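Local coordinates for putative cytoplasmic protein (Salmonella typhimurium, PDB 2GK3) that is of unknown function but belongs to a family of putative glutamine amidotransferase-like proteins and assembles into a hexamer, at residues H23-H26 / D31-T34. Numbering follows the deposited sequence.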
ATOM      1  N   HIS E  23      -7.328  -4.038  -1.509  1.00 32.66           N
ATOM      2  CA  HIS E  23      -6.900  -3.507  -0.242  1.00 31.45           C
ATOM      3  C   HIS E  23      -7.266  -2.023  -0.218  1.00 30.94           C
ATOM      4  O   HIS E  23      -6.829  -1.278  -1.075  1.00 31.35           O
ATOM      5  CB  HIS E  23      -5.409  -3.722  -0.060  1.00 30.87           C
ATOM      6  CG  HIS E  23      -4.911  -3.304   1.285  1.00 30.72           C
ATOM      7  ND1 HIS E  23      -5.377  -3.866   2.456  1.00 30.15           N
ATOM      8  CD2 HIS E  23      -4.007  -2.361   1.647  1.00 29.48           C
ATOM      9  CE1 HIS E  23      -4.778  -3.289   3.482  1.00 30.78           C
ATOM     10  NE2 HIS E  23      -3.940  -2.374   3.019  1.00 31.83           N
HETATM   11  N   MSE E  24      -8.096  -1.601   0.736  1.00 30.53           N
HETATM   12  CA  MSE E  24      -8.444  -0.165   0.875  1.00 29.34           C
HETATM   13  C   MSE E  24      -7.799   0.455   2.069  1.00 29.24           C
HETATM   14  O   MSE E  24      -8.052   0.034   3.194  1.00 30.09           O
HETATM   15  CB  MSE E  24      -9.923   0.053   1.108  1.00 29.37           C
HETATM   16  CG  MSE E  24     -10.829  -0.523   0.121  1.00 28.36           C
HETATM   17 SE   MSE E  24     -12.532   0.314   0.361  0.40 27.24          SE
HETATM   18  CE  MSE E  24     -13.345  -1.094  -0.620  1.00 27.93           C
ATOM     19  N   ILE E  25      -7.032   1.498   1.826  1.00 28.84           N
ATOM     20  CA  ILE E  25      -6.405   2.257   2.865  1.00 28.78           C
ATOM     21  C   ILE E  25      -7.248   3.526   3.053  1.00 29.68           C
ATOM     22  O   ILE E  25      -7.330   4.365   2.142  1.00 29.43           O
ATOM     23  CB  ILE E  25      -4.943   2.605   2.480  1.00 28.70           C
ATOM     24  CG1 ILE E  25      -4.103   1.311   2.269  1.00 28.62           C
ATOM     25  CG2 ILE E  25      -4.320   3.554   3.499  1.00 26.98           C
ATOM     26  CD1 ILE E  25      -2.739   1.520   1.550  1.00 28.30           C
ATOM     27  N   HIS E  26      -7.883   3.654   4.225  1.00 29.71           N
ATOM     28  CA  HIS E  26      -8.755   4.800   4.522  1.00 30.58           C
ATOM     29  C   HIS E  26      -7.991   5.791   5.370  1.00 30.50           C
ATOM     30  O   HIS E  26      -7.886   5.585   6.568  1.00 30.97           O
ATOM     31  CB  HIS E  26     -10.009   4.395   5.317  1.00 30.21           C
ATOM     32  CG  HIS E  26     -10.783   3.244   4.748  1.00 30.84           C
ATOM     33  ND1 HIS E  26     -12.052   3.386   4.221  1.00 31.27           N
ATOM     34  CD2 HIS E  26     -10.507   1.918   4.705  1.00 30.65           C
ATOM     35  CE1 HIS E  26     -12.511   2.204   3.856  1.00 30.04           C
ATOM     36  NE2 HIS E  26     -11.591   1.297   4.133  1.00 29.61           N
ATOM     37  N   ASP E  31      -4.049   9.401  10.543  1.00 30.35           N
ATOM     38  CA  ASP E  31      -4.245   7.953  10.710  1.00 30.42           C
ATOM     39  C   ASP E  31      -4.877   7.282   9.530  1.00 30.25           C
ATOM     40  O   ASP E  31      -5.559   7.916   8.732  1.00 30.41           O
ATOM     41  CB  ASP E  31      -5.155   7.643  11.912  1.00 30.31           C
ATOM     42  CG  ASP E  31      -4.659   8.246  13.199  1.00 30.21           C
ATOM     43  OD1 ASP E  31      -3.517   7.922  13.639  1.00 28.95           O
ATOM     44  OD2 ASP E  31      -5.424   9.055  13.768  1.00 29.36           O
ATOM     45  N   SER E  32      -4.687   5.971   9.452  1.00 30.48           N
ATOM     46  CA  SER E  32      -5.376   5.153   8.462  1.00 30.93           C
ATOM     47  C   SER E  32      -5.804   3.847   9.087  1.00 31.08           C
ATOM     48  O   SER E  32      -5.084   3.277   9.906  1.00 31.57           O
ATOM     49  CB  SER E  32      -4.485   4.853   7.249  1.00 30.47           C
ATOM     50  OG  SER E  32      -3.751   5.997   6.851  1.00 33.21           O
ATOM     51  N   PHE E  33      -6.981   3.373   8.703  1.00 30.96           N
ATOM     52  CA  PHE E  33      -7.319   1.992   8.926  1.00 30.78           C
ATOM     53  C   PHE E  33      -7.528   1.364   7.558  1.00 31.24           C
ATOM     54  O   PHE E  33      -7.717   2.068   6.567  1.00 31.18           O
ATOM     55  CB  PHE E  33      -8.541   1.847   9.854  1.00 30.24           C
ATOM     56  CG  PHE E  33      -9.855   2.162   9.206  1.00 28.79           C
ATOM     57  CD1 PHE E  33     -10.628   1.142   8.662  1.00 27.49           C
ATOM     58  CD2 PHE E  33     -10.336   3.477   9.165  1.00 25.73           C
ATOM     59  CE1 PHE E  33     -11.849   1.422   8.041  1.00 27.81           C
ATOM     60  CE2 PHE E  33     -11.558   3.767   8.560  1.00 24.09           C
ATOM     61  CZ  PHE E  33     -12.314   2.737   7.996  1.00 27.63           C
ATOM     62  N   THR E  34      -7.477   0.037   7.498  1.00 31.64           N
ATOM     63  CA  THR E  34      -7.600  -0.661   6.220  1.00 31.21           C
ATOM     64  C   THR E  34      -8.787  -1.605   6.225  1.00 31.25           C
ATOM     65  O   THR E  34      -9.163  -2.120   7.264  1.00 31.88           O
ATOM     66  CB  THR E  34      -6.303  -1.425   5.875  1.00 31.10           C
ATOM     67  OG1 THR E  34      -6.159  -2.528   6.760  1.00 32.04           O
ATOM     68  CG2 THR E  34      -5.080  -0.534   6.017  1.00 28.48           C
TER
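His26 and Phe33 form an antiparallel hydrogen-bonded pair where segments 23-26 and 31-34, their axes at 154°, meet in the beta hairpin of strands 12-28 and 31-40. His26 N bonds Phe33 O at 2.8 Å, and the return bond from Phe33 N to His26 O is longer, 3.2 Å. Next along the ladder, Ile25 and Thr34 make a non-hydrogen-bonded pair, their beta-branched side chains suited to extended strands; beside it Thr34 CA lies 3.1 Å from Met24 O in a CA-H...O contact.

The flat rings of His26 and Phe33 suit facing positions: they lie nearly parallel, 4° apart, as an offset stack with centroids separated by 4.3 Å. Phe33 chi1 of 75° lays its ring against one face of the imidazole, CZ 3.6 Å from His26 CG and offset toward the rim. Imidazole can stack and still bond a hydroxyl: a hydrogen bond between His26 NE2 and Ser35 OG helps fix its rotation. On the Ile25 face, His23 CG is anti to its backbone N, carrying CE1 to 3.4 Å from Thr34 CB, while ND1 bonds Ser36 OG.

Far from the chain centre, this part of the hairpin is largely buried, with neighbouring subunits packed against it. Residues 23-26 continue the sheet into a second subunit, whose Tyr127 meets Phe33 edge-to-face, and Thr34 offers its hydroxyl to Ser32 OG of a third, consistent with a projecting arm that takes part in hexamer assembly.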